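Peptidase S9 prolyl oligopeptidase catalytic domain-containing protein (Pyrococcus horikoshii, PDB 4HXF) is a hexameric, self-compartmentalizing serine protease of the acylaminoacyl peptidase type, which uses an alpha/beta-hydrolase domain, joined to a beta-propeller, probably to cleave peptides. Local coordinates at residues 278-281 with 286-289; 362-367 with 419-424; 383-386 with 391-394; 398-403 with 410-415; 436-441 with 473-478. All blocks are in the same frame, centred on the assembly; numbering follows the deposited sequence.

Interaction 1 of 5, residues 278-281 with 286-289; sequences LFEE and LYLW
Y287 and E280 reach toward each other from opposite directions, and the phenol hydroxyl meets the carboxylate in a short hydrogen bond. Y287 OH donates to E280 OE1 at 2.5 Å, and OE1 accepts with its syn lone pair, on the side of OE2. The acceptor lies at the edge of the ring, near its plane, while the carboxylate plane is turned 55° from the ring. The extended chain of E280, with chi2 at -176°, carries its charge far enough to meet the long tyrosine. L278 approaches differently: its side chain crosses the tyrosine at about a right angle, and CD1 packs obliquely on CE1 of Y287 at 3.7 Å. Leucine suits this buried place because it supports the apolar flank of a ring whose polar end is already taken up. E280 OE1 has a second partner in the side-chain amide (ND2) of N285, so two bonds grip this oxygen and probably help to stabilise its negative charge. Strands 273-280 and 283-289 form a beta hairpin and are the two central strands of a four-stranded antiparallel propeller blade. Beside them, on the L278 side, runs strand 264-270, whose V264 packs on L278; on the other side lies strand 293-295.

Interaction 2 of 5, residues 362-367 with 419-424; sequences ELDGWY and NGYSED. With MG (magnesium ion), chain C.
The hydroxyl of Y421 meets the carboxylate of D364, Y421 OH donating to D364 OD2 at 2.6 Å. The bond uses the OD2 lone pair directed away from OD1, at the edge of the phenol ring, the carboxylate plane turned 47° from it. N414 ND2 is a second hydrogen-bonding partner of Y421 OH. A buried aspartate suits this place because its charge is met on OD1 by a salt bridge to R355 and a hydrogen bond to H353, and on OD2 by the tyrosine. The van der Waals part is slight: W366 CH2 comes within 4.2 Å of Y421 OH, obliquely to the indole. Strand 361-368 belongs to the mixed sheet of the alpha/beta-hydrolase domain, and the tyrosine ties to it the loop leading into helix 423-427. S422 is the N-cap of that helix, its hydroxyl capping F425 N. At the start of the helix, D424 OD1 binds a magnesium ion at 2.1 Å, and a water on the same metal donates to E423 OE1 at 2.7 Å.

Interaction 3 of 5, residues 383-386 with 391-394; sequences FVHG and MYGY
The loop that follows strand 378-384 of the alpha/beta-hydrolase sheet folds back on the strand's end, beside the inhibitor pocket to which G386 belongs, and Y392 covers H385 there. CB of H385 sits over the centre of the tyrosine ring in a CH-pi contact, 3.5 Å from the centroid and 10° off the normal. Beyond CB, the imidazole turns its edge toward the same phenol, giving a T-shaped pair with planes at 85°. Chi1 of 63° sets CG between the backbone N and the carbonyl carbon and so brings the imidazole alongside the phenol. A hydrogen bond from H385 ND1 to G386 O, 2.7 Å long and nearly in the ring plane, fixes the imidazole's rotation, while NE2 is hydrogen-bonded to S418 OG. Histidine fits because both nitrogens find partners although the residue is buried. M391 N lies over one face of the imidazole, 3.8 Å from H385 ND1. The long tyrosine spans from loop to strand, with Y392 OH 3.5 Å from F383 CB. M400 of helix 398-405 packs on both Y392 and F383, the edge-to-face neighbour Y412 comes from strand 409-413, and strand 460-465 flanks strand 378-384 through I462 and T463.

Interaction 4 of 5, residues 398-403 with 410-415; sequences YEMQLM and IVYVNP
M400 runs from helix 398-403 toward strand 410-413 as an extended chain, touching first I410 and then Y412. Its CB lies 3.9 Å from I410 CG2, and the next atom, CG, approaches that same methyl branch at 3.7 Å. Chi2 of -178° sends the sulfur past the isoleucine, and chi3 of 173° then sends CE on over the tyrosine ring. SD comes 3.6 Å from Y412 CE1, an oblique Met-aromatic contact. The terminal CE settles over a face of the ring, displaced toward its rim, with Y412 CD1 at 3.5 Å, which makes a CH-pi contact. An unbranched, polarisable methionine suits this path, since it can pass a branched neighbour and still lay its tip against an aromatic face. I410 serves a second residue as well: its other arm ends in CD1, 3.9 Å from M403 CB one helical turn further on. The rest of M403 bends away toward F596, M597 and F600 of helix 586-605. The segments run nearly antiparallel, at 150°, their axes 9.6 Å apart. This is the packing of a beta-alpha-beta crossover, here strand 378-384, helix 398-405 and strand 409-413 of the alpha/beta-hydrolase fold.

Interaction 5 of 5, residues 436-441 with 473-478; sequences EDFQDI and NWALTQ
F438 of helix 436-441 pushes its ring against three residues of helix 473-478. The edge of the W474 pyrrole ring points at the phenyl face in a T-shaped pair, centroids 5.2 Å apart and planes at 80°, with W474 CD1 3.9 Å from F438 CG. Around the ring, A475 CB meets F438 CE1 at 3.6 Å, and Q478 CB comes to 3.9 Å from F438 CE2, both obliquely. Alanine is small enough for the phenyl to come close to the helix backbone, where A475 CA lies 3.7 Å from F438 CE1. The phenyl reaches across because its CG stands opposite the backbone N, chi1 180°.

A second shell holds these groups. The indole is fixed at its polar end by a bond from W474 NE1 to G434 O, and CG of Q478 lies over its face, joining the two residues. The Q478 amide, NE2, donates to T477 OG1 at 3.2 Å, and that hydroxyl in turn donates to W474 O. M471 of helix 467-478 adds to the packing on F438, while Y530 meets the indole edge-to-face.

The segments cross at -81°, so the contact is local, concentrated on one phenyl. Its cohesion is therefore apolar and aromatic, with the indole N-H satisfied outside the interface and the glutamine contributing its aliphatic CB to F438.

Along the chain, interaction 1 comes first, in a propeller blade; interactions 3 and 4 are nested inside the loop closed by interaction 2, and interaction 5 follows. Interactions 2, 3 and 4 share the mixed eight-stranded sheet of the hydrolase domain: strand 409-413 lies between 361-368 and 378-384. The centres of 3 and 4 are about 7 Å apart, those of 2 and 3 about 10 Å. Interaction 5 packs together two helices that lie against that sheet, with I441 touching V413 and V384. Interactions 1 and 2 touch across the interface between the domains, E281 meeting G420 and Y421, so the loop 419-424 links propeller to hydrolase; interaction 3, which touches interaction 2, holds G386 of the inhibitor pocket.

Interaction 1 of 5, residues 278-281 with 286-289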
# COMPACT_ATOMS: atom_id res chain seq x y z
N LEU A 278 -27.95 -5.06 -45.17
CA LEU A 278 -27.64 -4.02 -46.16
C LEU A 278 -27.99 -2.69 -45.71
O LEU A 278 -29.00 -2.49 -44.98
CB LEU A 278 -28.51 -4.22 -47.44
CG LEU A 278 -28.46 -5.51 -48.26
CD1 LEU A 278 -29.48 -5.60 -49.43
CD2 LEU A 278 -27.00 -5.62 -48.81
N PHE A 279 -27.20 -1.73 -46.16
CA PHE A 279 -27.46 -0.30 -45.91
C PHE A 279 -28.44 0.16 -46.99
O PHE A 279 -28.18 0.11 -48.22
CB PHE A 279 -26.21 0.53 -46.02
CG PHE A 279 -25.19 0.33 -44.98
CD1 PHE A 279 -24.12 -0.50 -45.25
CD2 PHE A 279 -25.19 1.05 -43.78
CE1 PHE A 279 -23.08 -0.68 -44.40
CE2 PHE A 279 -24.15 0.82 -42.88
CZ PHE A 279 -23.11 -0.08 -43.18
N GLU A 280 -29.63 0.58 -46.58
CA GLU A 280 -30.70 0.91 -47.51
C GLU A 280 -31.49 2.17 -47.05
O GLU A 280 -32.35 2.06 -46.16
CB GLU A 280 -31.70 -0.21 -47.67
CG GLU A 280 -31.17 -1.50 -48.28
CD GLU A 280 -32.23 -2.53 -48.50
OE1 GLU A 280 -32.56 -3.25 -47.61
OE2 GLU A 280 -32.76 -2.56 -49.60
N GLU A 281 -31.23 3.30 -47.67
CA GLU A 281 -31.98 4.56 -47.54
C GLU A 281 -32.37 4.87 -46.11
O GLU A 281 -33.53 5.15 -45.77
CB GLU A 281 -33.24 4.49 -48.43
CG GLU A 281 -32.95 4.02 -49.86
CD GLU A 281 -33.08 2.48 -50.02
OE1 GLU A 281 -33.98 1.92 -49.41
OE2 GLU A 281 -32.24 1.79 -50.69
N LEU A 286 -32.05 -6.77 -42.57
CA LEU A 286 -31.62 -8.20 -42.53
C LEU A 286 -32.32 -9.07 -43.56
O LEU A 286 -33.55 -9.05 -43.75
CB LEU A 286 -31.88 -8.80 -41.11
CG LEU A 286 -31.43 -10.26 -40.88
CD1 LEU A 286 -29.88 -10.39 -41.04
CD2 LEU A 286 -31.80 -10.64 -39.44
N TYR A 287 -31.47 -9.81 -44.28
CA TYR A 287 -31.85 -10.75 -45.32
C TYR A 287 -31.15 -12.08 -45.08
O TYR A 287 -30.20 -12.18 -44.33
CB TYR A 287 -31.37 -10.20 -46.69
CG TYR A 287 -32.03 -8.90 -47.08
CD1 TYR A 287 -31.50 -7.71 -46.70
CD2 TYR A 287 -33.24 -8.86 -47.74
CE1 TYR A 287 -32.12 -6.53 -47.04
CE2 TYR A 287 -33.91 -7.66 -48.04
CZ TYR A 287 -33.29 -6.48 -47.70
OH TYR A 287 -33.93 -5.32 -48.03
N LEU A 288 -31.66 -13.07 -45.83
CA LEU A 288 -31.08 -14.40 -45.96
C LEU A 288 -30.87 -14.68 -47.46
O LEU A 288 -31.67 -14.29 -48.28
CB LEU A 288 -32.12 -15.45 -45.39
CG LEU A 288 -32.19 -16.86 -46.05
CD1 LEU A 288 -30.97 -17.59 -45.49
CD2 LEU A 288 -33.42 -17.66 -45.79
N TRP A 289 -29.79 -15.39 -47.78
CA TRP A 289 -29.64 -16.00 -49.12
C TRP A 289 -29.58 -17.45 -48.95
O TRP A 289 -28.78 -17.98 -48.25
CB TRP A 289 -28.43 -15.41 -49.87
CG TRP A 289 -28.23 -16.03 -51.22
CD1 TRP A 289 -28.63 -15.53 -52.43
CD2 TRP A 289 -27.43 -17.17 -51.51
NE1 TRP A 289 -28.16 -16.32 -53.45
CE2 TRP A 289 -27.47 -17.33 -52.96
CE3 TRP A 289 -26.76 -18.09 -50.75
CZ2 TRP A 289 -26.84 -18.39 -53.60
CZ3 TRP A 289 -26.13 -19.15 -51.39
CH2 TRP A 289 -26.17 -19.29 -52.78

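Interaction 2 of 5, residues 362-367 with 419-424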
# COMPACT_ATOMS: atom_id res chain seq x y z
N GLU A 362 -33.06 13.45 -56.38
CA GLU A 362 -34.07 13.50 -55.29
C GLU A 362 -33.50 12.75 -54.10
O GLU A 362 -32.96 11.66 -54.25
CB GLU A 362 -35.44 12.97 -55.76
CG GLU A 362 -36.54 13.14 -54.69
CD GLU A 362 -37.93 12.72 -55.16
OE1 GLU A 362 -38.46 11.73 -54.61
OE2 GLU A 362 -38.38 13.30 -56.17
N LEU A 363 -33.52 13.36 -52.89
CA LEU A 363 -32.79 12.83 -51.72
C LEU A 363 -33.73 12.71 -50.53
O LEU A 363 -34.87 13.27 -50.52
CB LEU A 363 -31.68 13.86 -51.31
CG LEU A 363 -30.64 14.22 -52.35
CD1 LEU A 363 -29.54 15.11 -51.69
CD2 LEU A 363 -29.99 13.04 -52.89
N ASP A 364 -33.25 11.95 -49.54
CA ASP A 364 -33.92 11.77 -48.28
C ASP A 364 -33.45 12.78 -47.23
O ASP A 364 -32.24 12.98 -47.04
CB ASP A 364 -33.61 10.38 -47.74
CG ASP A 364 -34.35 9.26 -48.53
OD1 ASP A 364 -35.50 9.41 -48.93
OD2 ASP A 364 -33.70 8.21 -48.63
N GLY A 365 -34.44 13.38 -46.56
CA GLY A 365 -34.18 14.18 -45.34
C GLY A 365 -35.15 13.70 -44.28
O GLY A 365 -36.14 12.97 -44.50
N TRP A 366 -34.79 14.03 -43.06
CA TRP A 366 -35.66 13.90 -41.89
C TRP A 366 -35.65 15.12 -40.97
O TRP A 366 -34.65 15.85 -40.93
CB TRP A 366 -35.29 12.68 -41.00
CG TRP A 366 -35.34 11.33 -41.70
CD1 TRP A 366 -36.34 10.41 -41.64
CD2 TRP A 366 -34.34 10.74 -42.59
NE1 TRP A 366 -36.10 9.32 -42.46
CE2 TRP A 366 -34.88 9.46 -43.03
CE3 TRP A 366 -33.10 11.15 -43.08
CZ2 TRP A 366 -34.21 8.66 -43.87
CZ3 TRP A 366 -32.42 10.30 -43.97
CH2 TRP A 366 -32.94 9.11 -44.32
N TYR A 367 -36.75 15.30 -40.23
CA TYR A 367 -36.70 16.28 -39.17
C TYR A 367 -37.52 15.91 -38.00
O TYR A 367 -38.40 15.06 -38.10
CB TYR A 367 -37.16 17.63 -39.72
CG TYR A 367 -38.61 17.77 -40.02
CD1 TYR A 367 -39.09 17.54 -41.34
CD2 TYR A 367 -39.51 18.25 -39.10
CE1 TYR A 367 -40.39 17.71 -41.65
CE2 TYR A 367 -40.83 18.44 -39.47
CZ TYR A 367 -41.24 18.18 -40.75
OH TYR A 367 -42.57 18.44 -41.09
N ASN A 419 -23.79 6.50 -47.68
CA ASN A 419 -24.23 5.10 -47.84
C ASN A 419 -25.72 4.97 -47.88
O ASN A 419 -26.45 5.87 -47.52
CB ASN A 419 -23.68 4.23 -46.68
CG ASN A 419 -23.28 2.84 -47.14
OD1 ASN A 419 -23.72 2.37 -48.20
ND2 ASN A 419 -22.37 2.21 -46.39
N GLY A 420 -26.19 3.84 -48.42
CA GLY A 420 -27.57 3.49 -48.42
C GLY A 420 -28.33 3.59 -49.72
O GLY A 420 -29.54 3.29 -49.81
N TYR A 421 -27.62 3.96 -50.78
CA TYR A 421 -28.16 4.23 -52.07
C TYR A 421 -27.29 3.50 -53.09
O TYR A 421 -26.59 2.56 -52.77
CB TYR A 421 -28.18 5.76 -52.25
CG TYR A 421 -28.98 6.40 -51.14
CD1 TYR A 421 -28.36 6.80 -49.97
CD2 TYR A 421 -30.34 6.61 -51.24
CE1 TYR A 421 -29.09 7.27 -48.90
CE2 TYR A 421 -31.06 7.14 -50.15
CZ TYR A 421 -30.40 7.52 -49.02
OH TYR A 421 -31.16 7.98 -47.97
N SER A 422 -27.37 3.91 -54.35
CA SER A 422 -26.57 3.31 -55.37
C SER A 422 -25.11 3.56 -55.11
O SER A 422 -24.66 4.53 -54.39
CB SER A 422 -26.86 3.83 -56.79
OG SER A 422 -26.52 5.21 -56.95
N GLU A 423 -24.27 2.71 -55.68
CA GLU A 423 -22.85 2.92 -55.64
C GLU A 423 -22.45 4.29 -56.26
O GLU A 423 -21.67 5.04 -55.72
CB GLU A 423 -22.08 1.81 -56.36
CG GLU A 423 -20.59 2.00 -56.28
CD GLU A 423 -19.86 0.76 -56.71
OE1 GLU A 423 -19.63 0.58 -57.90
OE2 GLU A 423 -19.68 -0.17 -55.90
N ASP A 424 -23.00 4.58 -57.42
CA ASP A 424 -22.71 5.84 -58.12
C ASP A 424 -23.04 7.01 -57.19
O ASP A 424 -22.35 8.04 -57.20
CB ASP A 424 -23.47 5.99 -59.46
CG ASP A 424 -22.96 5.05 -60.54
OD1 ASP A 424 -21.87 4.46 -60.29
OD2 ASP A 424 -23.56 4.97 -61.65
MG MG C . -20.85 2.87 -61.26
O HOH W 1 -19.49 2.57 -59.72
O HOH W 2 -22.24 1.59 -60.38

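Interaction 3 of 5, residues 383-386 with 391-394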
# COMPACT_ATOMS: atom_id res chain seq x y z
N PHE A 383 -27.89 18.61 -38.36
CA PHE A 383 -26.86 17.66 -38.11
C PHE A 383 -26.32 17.08 -39.44
O PHE A 383 -27.12 16.80 -40.33
CB PHE A 383 -27.35 16.46 -37.30
CG PHE A 383 -27.49 16.73 -35.81
CD1 PHE A 383 -26.60 16.13 -34.91
CD2 PHE A 383 -28.52 17.52 -35.33
CE1 PHE A 383 -26.78 16.35 -33.56
CE2 PHE A 383 -28.73 17.74 -33.95
CZ PHE A 383 -27.82 17.15 -33.09
N VAL A 384 -25.01 16.90 -39.53
CA VAL A 384 -24.40 16.33 -40.71
C VAL A 384 -23.63 15.11 -40.32
O VAL A 384 -22.70 15.14 -39.47
CB VAL A 384 -23.39 17.36 -41.37
CG1 VAL A 384 -22.74 16.74 -42.66
CG2 VAL A 384 -24.16 18.68 -41.69
N HIS A 385 -23.94 13.99 -40.97
CA HIS A 385 -23.26 12.74 -40.59
C HIS A 385 -21.83 12.70 -41.16
O HIS A 385 -21.45 13.44 -42.13
CB HIS A 385 -24.01 11.45 -41.04
CG HIS A 385 -24.18 11.24 -42.54
ND1 HIS A 385 -23.10 10.88 -43.35
CD2 HIS A 385 -25.31 11.21 -43.31
CE1 HIS A 385 -23.55 10.72 -44.58
NE2 HIS A 385 -24.90 10.90 -44.61
N GLY A 386 -21.04 11.80 -40.55
CA GLY A 386 -19.64 11.60 -40.99
C GLY A 386 -19.48 10.75 -42.27
O GLY A 386 -20.50 10.35 -42.94
N MET A 391 -24.30 7.29 -42.94
CA MET A 391 -25.70 7.26 -43.30
C MET A 391 -26.54 7.60 -42.07
O MET A 391 -26.30 7.02 -40.98
CB MET A 391 -26.07 5.88 -43.80
CG MET A 391 -27.50 5.82 -44.41
SD MET A 391 -28.00 4.20 -44.96
CE MET A 391 -28.23 3.43 -43.35
N TYR A 392 -27.44 8.57 -42.20
CA TYR A 392 -28.44 8.83 -41.20
C TYR A 392 -29.75 8.12 -41.60
O TYR A 392 -29.99 7.76 -42.75
CB TYR A 392 -28.80 10.33 -41.13
CG TYR A 392 -27.85 11.19 -40.27
CD1 TYR A 392 -27.63 12.51 -40.62
CD2 TYR A 392 -27.32 10.72 -39.09
CE1 TYR A 392 -26.80 13.32 -39.88
CE2 TYR A 392 -26.49 11.55 -38.31
CZ TYR A 392 -26.27 12.88 -38.72
OH TYR A 392 -25.45 13.63 -37.94
N GLY A 393 -30.55 7.95 -40.56
CA GLY A 393 -31.89 7.45 -40.74
C GLY A 393 -32.50 6.99 -39.44
O GLY A 393 -33.10 7.81 -38.68
N TYR A 394 -32.44 5.68 -39.22
CA TYR A 394 -33.22 5.02 -38.14
C TYR A 394 -32.44 4.33 -37.04
O TYR A 394 -32.78 3.24 -36.59
CB TYR A 394 -34.29 4.13 -38.77
CG TYR A 394 -35.12 4.87 -39.78
CD1 TYR A 394 -35.05 4.53 -41.16
CD2 TYR A 394 -36.03 5.77 -39.37
CE1 TYR A 394 -35.80 5.24 -42.12
CE2 TYR A 394 -36.78 6.49 -40.31
CZ TYR A 394 -36.71 6.15 -41.66
OH TYR A 394 -37.52 6.91 -42.48

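Interaction 4 of 5, residues 398-403 with 410-415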
# COMPACT_ATOMS: atom_id res chain seq x y z
N TYR A 398 -28.51 10.10 -29.66
CA TYR A 398 -28.78 10.74 -28.37
C TYR A 398 -28.93 12.25 -28.44
O TYR A 398 -29.97 12.77 -27.90
CB TYR A 398 -27.65 10.45 -27.43
CG TYR A 398 -27.86 10.89 -26.00
CD1 TYR A 398 -28.61 10.18 -25.15
CD2 TYR A 398 -27.25 12.06 -25.54
CE1 TYR A 398 -28.78 10.55 -23.83
CE2 TYR A 398 -27.42 12.44 -24.26
CZ TYR A 398 -28.15 11.68 -23.39
OH TYR A 398 -28.27 12.03 -22.07
N GLU A 399 -28.01 12.90 -29.19
CA GLU A 399 -28.04 14.33 -29.19
C GLU A 399 -29.31 14.84 -29.84
O GLU A 399 -29.81 15.92 -29.50
CB GLU A 399 -26.89 14.96 -29.91
CG GLU A 399 -25.55 14.76 -29.30
CD GLU A 399 -24.88 13.48 -29.72
OE1 GLU A 399 -25.56 12.49 -30.10
OE2 GLU A 399 -23.62 13.46 -29.59
N MET A 400 -29.88 14.07 -30.82
CA MET A 400 -31.05 14.56 -31.49
C MET A 400 -32.23 14.52 -30.58
O MET A 400 -33.03 15.40 -30.52
CB MET A 400 -31.32 13.74 -32.76
CG MET A 400 -30.18 13.95 -33.75
SD MET A 400 -30.62 12.98 -35.26
CE MET A 400 -29.29 13.52 -36.34
N GLN A 401 -32.42 13.41 -29.84
CA GLN A 401 -33.48 13.32 -28.87
C GLN A 401 -33.37 14.32 -27.77
O GLN A 401 -34.35 15.00 -27.42
CB GLN A 401 -33.65 11.94 -28.27
CG GLN A 401 -33.89 10.83 -29.27
CD GLN A 401 -35.24 10.97 -29.92
OE1 GLN A 401 -36.22 11.19 -29.23
NE2 GLN A 401 -35.28 10.87 -31.25
N LEU A 402 -32.15 14.49 -27.26
CA LEU A 402 -31.87 15.44 -26.21
C LEU A 402 -32.19 16.88 -26.65
O LEU A 402 -32.94 17.58 -25.94
CB LEU A 402 -30.38 15.41 -25.89
CG LEU A 402 -29.85 16.42 -24.85
CD1 LEU A 402 -30.49 16.42 -23.47
CD2 LEU A 402 -28.28 16.31 -24.82
N MET A 403 -31.71 17.29 -27.83
CA MET A 403 -32.00 18.65 -28.27
C MET A 403 -33.43 18.93 -28.65
O MET A 403 -34.00 20.00 -28.43
CB MET A 403 -30.97 19.15 -29.26
CG MET A 403 -29.54 19.05 -28.83
SD MET A 403 -29.15 19.90 -27.30
CE MET A 403 -29.16 21.64 -27.81
N ILE A 410 -34.73 19.54 -35.24
CA ILE A 410 -33.55 18.79 -35.66
C ILE A 410 -33.79 18.45 -37.14
O ILE A 410 -34.90 17.98 -37.52
CB ILE A 410 -33.46 17.46 -34.88
CG1 ILE A 410 -33.64 17.67 -33.36
CG2 ILE A 410 -32.21 16.68 -35.22
CD1 ILE A 410 -32.59 18.61 -32.72
N VAL A 411 -32.78 18.74 -37.96
CA VAL A 411 -32.90 18.45 -39.39
C VAL A 411 -31.64 17.78 -39.87
O VAL A 411 -30.54 18.15 -39.52
CB VAL A 411 -33.27 19.68 -40.24
CG1 VAL A 411 -32.31 20.76 -40.22
CG2 VAL A 411 -33.55 19.25 -41.74
N TYR A 412 -31.78 16.80 -40.72
CA TYR A 412 -30.62 16.04 -41.20
C TYR A 412 -30.96 15.26 -42.53
O TYR A 412 -32.12 14.86 -42.74
CB TYR A 412 -30.15 15.07 -40.13
CG TYR A 412 -31.12 14.02 -39.58
CD1 TYR A 412 -31.93 14.26 -38.49
CD2 TYR A 412 -31.24 12.80 -40.18
CE1 TYR A 412 -32.79 13.29 -38.06
CE2 TYR A 412 -32.09 11.78 -39.66
CZ TYR A 412 -32.83 12.09 -38.56
OH TYR A 412 -33.65 11.05 -38.13
N VAL A 413 -29.97 15.19 -43.42
CA VAL A 413 -30.22 14.54 -44.72
C VAL A 413 -29.12 13.57 -45.03
O VAL A 413 -28.05 13.56 -44.40
CB VAL A 413 -30.35 15.60 -45.89
CG1 VAL A 413 -31.36 16.74 -45.41
CG2 VAL A 413 -28.92 16.21 -46.32
N ASN A 414 -29.35 12.78 -46.12
CA ASN A 414 -28.26 11.96 -46.68
C ASN A 414 -27.82 12.58 -48.02
O ASN A 414 -28.43 12.32 -49.08
CB ASN A 414 -28.74 10.52 -46.86
CG ASN A 414 -28.69 9.71 -45.58
OD1 ASN A 414 -27.80 9.94 -44.74
ND2 ASN A 414 -29.61 8.69 -45.42
N PRO A 415 -26.78 13.41 -48.00
CA PRO A 415 -26.38 14.05 -49.28
C PRO A 415 -25.70 13.01 -50.15
O PRO A 415 -25.32 11.90 -49.66
CB PRO A 415 -25.35 15.09 -48.84
CG PRO A 415 -24.89 14.62 -47.54
CD PRO A 415 -25.98 13.85 -46.82

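Interaction 5 of 5, residues 436-441 with 473-478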
# COMPACT_ATOMS: atom_id res chain seq x y z
N GLU A 436 -21.21 19.73 -54.45
CA GLU A 436 -22.65 19.33 -54.55
C GLU A 436 -23.20 18.80 -53.22
O GLU A 436 -24.38 19.02 -52.90
CB GLU A 436 -22.86 18.31 -55.65
CG GLU A 436 -22.68 18.79 -57.08
CD GLU A 436 -21.21 18.93 -57.47
OE1 GLU A 436 -20.26 18.28 -56.95
OE2 GLU A 436 -20.96 19.76 -58.35
N ASP A 437 -22.41 18.08 -52.41
CA ASP A 437 -22.93 17.57 -51.15
C ASP A 437 -23.39 18.66 -50.20
O ASP A 437 -24.42 18.55 -49.54
CB ASP A 437 -22.06 16.51 -50.48
CG ASP A 437 -20.66 17.01 -49.98
OD1 ASP A 437 -20.22 18.10 -50.36
OD2 ASP A 437 -20.01 16.24 -49.24
N PHE A 438 -22.63 19.75 -50.12
CA PHE A 438 -23.03 20.89 -49.36
C PHE A 438 -24.28 21.54 -49.89
O PHE A 438 -25.16 21.89 -49.15
CB PHE A 438 -21.90 21.90 -49.30
CG PHE A 438 -22.23 23.18 -48.51
CD1 PHE A 438 -22.71 23.08 -47.20
CD2 PHE A 438 -22.04 24.41 -49.06
CE1 PHE A 438 -23.02 24.25 -46.46
CE2 PHE A 438 -22.34 25.55 -48.36
CZ PHE A 438 -22.82 25.47 -47.08
N GLN A 439 -24.39 21.59 -51.21
CA GLN A 439 -25.62 22.06 -51.84
C GLN A 439 -26.78 21.22 -51.47
O GLN A 439 -27.91 21.74 -51.29
CB GLN A 439 -25.45 22.16 -53.38
CG GLN A 439 -24.38 23.22 -53.78
CD GLN A 439 -24.65 24.65 -53.25
OE1 GLN A 439 -25.77 25.15 -53.37
NE2 GLN A 439 -23.63 25.29 -52.64
N ASP A 440 -26.60 19.89 -51.39
CA ASP A 440 -27.70 18.98 -51.00
C ASP A 440 -28.20 19.32 -49.60
O ASP A 440 -29.41 19.34 -49.34
CB ASP A 440 -27.26 17.51 -51.01
CG ASP A 440 -26.93 16.95 -52.42
OD1 ASP A 440 -27.38 17.50 -53.42
OD2 ASP A 440 -26.14 16.01 -52.42
N ILE A 441 -27.29 19.62 -48.68
CA ILE A 441 -27.62 19.98 -47.29
C ILE A 441 -28.43 21.31 -47.29
O ILE A 441 -29.54 21.35 -46.77
CB ILE A 441 -26.37 20.05 -46.42
CG1 ILE A 441 -25.82 18.61 -46.25
CG2 ILE A 441 -26.75 20.68 -45.06
CD1 ILE A 441 -24.36 18.67 -45.70
N ASN A 473 -17.50 23.22 -40.41
CA ASN A 473 -16.44 24.22 -40.72
C ASN A 473 -16.69 24.93 -42.04
O ASN A 473 -16.66 26.17 -42.23
CB ASN A 473 -15.04 23.58 -40.78
CG ASN A 473 -14.57 22.95 -39.50
OD1 ASN A 473 -15.07 23.24 -38.40
ND2 ASN A 473 -13.51 22.08 -39.62
N TRP A 474 -16.97 24.10 -43.06
CA TRP A 474 -17.16 24.57 -44.42
C TRP A 474 -18.34 25.45 -44.53
O TRP A 474 -18.30 26.57 -45.06
CB TRP A 474 -17.31 23.36 -45.30
CG TRP A 474 -17.35 23.68 -46.79
CD1 TRP A 474 -18.42 23.45 -47.59
CD2 TRP A 474 -16.25 24.10 -47.68
NE1 TRP A 474 -18.15 23.79 -48.88
CE2 TRP A 474 -16.83 24.20 -49.00
CE3 TRP A 474 -14.93 24.49 -47.50
CZ2 TRP A 474 -16.08 24.50 -50.09
CZ3 TRP A 474 -14.18 24.87 -48.59
CH2 TRP A 474 -14.71 24.90 -49.87
N ALA A 475 -19.45 25.04 -43.94
CA ALA A 475 -20.70 25.77 -43.97
C ALA A 475 -20.53 27.19 -43.38
O ALA A 475 -21.04 28.20 -43.93
CB ALA A 475 -21.75 25.04 -43.14
N LEU A 476 -19.74 27.28 -42.31
CA LEU A 476 -19.59 28.60 -41.67
C LEU A 476 -18.69 29.49 -42.50
O LEU A 476 -18.74 30.72 -42.42
CB LEU A 476 -19.02 28.48 -40.26
CG LEU A 476 -20.06 28.37 -39.15
CD1 LEU A 476 -21.26 27.50 -39.36
CD2 LEU A 476 -19.35 28.28 -37.76
N THR A 477 -17.87 28.88 -43.35
CA THR A 477 -17.04 29.65 -44.26
C THR A 477 -17.69 29.97 -45.60
O THR A 477 -17.28 30.88 -46.32
CB THR A 477 -15.69 28.99 -44.62
OG1 THR A 477 -15.89 27.84 -45.43
CG2 THR A 477 -14.77 28.69 -43.42
N GLN A 478 -18.80 29.26 -45.96
CA GLN A 478 -19.36 29.41 -47.29
C GLN A 478 -20.79 29.95 -47.29
O GLN A 478 -21.30 30.26 -48.36
CB GLN A 478 -19.39 28.05 -47.97
CG GLN A 478 -18.02 27.38 -48.16
CD GLN A 478 -17.07 28.23 -48.96
OE1 GLN A 478 -17.46 28.85 -49.98
NE2 GLN A 478 -15.76 28.21 -48.56